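Local atomic coordinates of indole-3-acetic acid-amido synthetase GH3.15 (Arabidopsis thaliana, PDB entry 6E1Q), a protein that joins glutamine to the auxin precursor indole-3-butyric acid, using ATP to activate the acid, and also conjugates the herbicide 2,4-DB. Residues K517-K520 / N524-P527. Residues are numbered along the deposited sequence; the frame is centred on the assembly and turned at random.
Sequences KGRK and NIGP
R519 lays its side chain across the backbone of I525, G526 and P527, and this is the larger part of the contact. Both I525 O (3.1 Å) and G526 O (3.0 Å) come up to R519 CD from the same side; the methylene, next to the charged group, is probably polarised enough to tolerate them. Further out, the guanidinium presents one face to P527: CA of P527 lies over its centre, 3.6 Å above the plane, and CB of P527 comes within 3.9 Å of R519 NH2. Nearer the helix, R519 CG rests against I525 CG2 at 3.8 Å, the two side chains crossing at about a right angle.

The other branch of I525 reaches back over G518, with CD1 3.8 Å from G518 CA. CG1 stands beside the backbone N of I525 (chi1 -65°), which leaves CG2 for the arginine and sends CD1 to the glycine. A CB at G518 would run into that methyl, so the missing side chain lets the loop lie close to the helix. The side chain of N524 brings only ND2 near the same glycine, 4.1 Å from G518 CA.

What sets the arginine is its bent chain, turned at chi2 (-78°) and again at chi3 (-88°), and a salt bridge from NE to E508 on helix 497-510. S580 and P584 of the C-terminal tail also touch R519, while G526 is tied by backbone hydrogen bonding to G476. A leucine in place of R519 would probably leave E508 without its charged mate and uncover P527.

The contact thus folds the link from helix 513-522 to strand 529-533 of the C-terminal domain back on the helix, chiefly by packing; the arginine's charge is probably balanced at least in part by E508, while its carbon chain and one guanidinium face pack on the loop.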
# COMPACT_ATOMS: atom_id res chain seq x y z
N LYS A 517 -16.26 -14.78 -24.27
CA LYS A 517 -16.30 -15.44 -25.57
C LYS A 517 -15.67 -16.82 -25.50
O LYS A 517 -16.17 -17.78 -26.10
CB LYS A 517 -15.61 -14.57 -26.63
CG LYS A 517 -15.71 -15.12 -28.03
CD LYS A 517 -14.45 -15.76 -28.53
CE LYS A 517 -14.27 -15.45 -30.02
NZ LYS A 517 -13.22 -16.30 -30.64
N GLY A 518 -14.58 -16.95 -24.74
CA GLY A 518 -13.99 -18.26 -24.52
C GLY A 518 -14.96 -19.23 -23.87
O GLY A 518 -15.01 -20.41 -24.23
N ARG A 519 -15.75 -18.75 -22.91
CA ARG A 519 -16.69 -19.63 -22.23
C ARG A 519 -17.87 -19.97 -23.12
O ARG A 519 -18.27 -21.13 -23.24
CB ARG A 519 -17.18 -18.97 -20.93
CG ARG A 519 -16.27 -19.23 -19.74
CD ARG A 519 -16.52 -20.62 -19.22
NE ARG A 519 -17.60 -20.62 -18.24
CZ ARG A 519 -18.59 -21.50 -18.20
NH1 ARG A 519 -18.64 -22.46 -19.10
NH2 ARG A 519 -19.52 -21.41 -17.26
N LYS A 520 -18.45 -18.96 -23.77
CA LYS A 520 -19.72 -19.16 -24.46
C LYS A 520 -19.50 -19.67 -25.88
O LYS A 520 -20.14 -20.65 -26.30
CB LYS A 520 -20.52 -17.85 -24.46
CG LYS A 520 -21.69 -17.84 -25.42
CD LYS A 520 -22.27 -16.44 -25.57
CE LYS A 520 -23.70 -16.49 -26.08
NZ LYS A 520 -24.39 -17.71 -25.58
N ASN A 524 -12.98 -23.01 -25.18
CA ASN A 524 -11.70 -23.43 -24.60
C ASN A 524 -11.55 -23.10 -23.12
O ASN A 524 -10.53 -23.46 -22.52
CB ASN A 524 -10.52 -22.80 -25.36
CG ASN A 524 -10.68 -21.31 -25.55
OD1 ASN A 524 -10.92 -20.84 -26.66
ND2 ASN A 524 -10.59 -20.56 -24.46
N ILE A 525 -12.52 -22.41 -22.52
CA ILE A 525 -12.48 -22.07 -21.10
C ILE A 525 -13.63 -22.78 -20.41
O ILE A 525 -14.79 -22.68 -20.84
CB ILE A 525 -12.55 -20.55 -20.87
CG1 ILE A 525 -11.30 -19.87 -21.44
CG2 ILE A 525 -12.64 -20.23 -19.39
CD1 ILE A 525 -11.44 -18.37 -21.66
N GLY A 526 -13.32 -23.53 -19.35
CA GLY A 526 -14.31 -24.26 -18.60
C GLY A 526 -14.96 -23.40 -17.52
O GLY A 526 -14.68 -22.21 -17.38
N PRO A 527 -15.83 -24.02 -16.72
CA PRO A 527 -16.63 -23.25 -15.76
C PRO A 527 -15.79 -22.79 -14.57
O PRO A 527 -15.06 -23.57 -13.97
CB PRO A 527 -17.72 -24.24 -15.32
CG PRO A 527 -17.64 -25.39 -16.32
CD PRO A 527 -16.21 -25.44 -16.74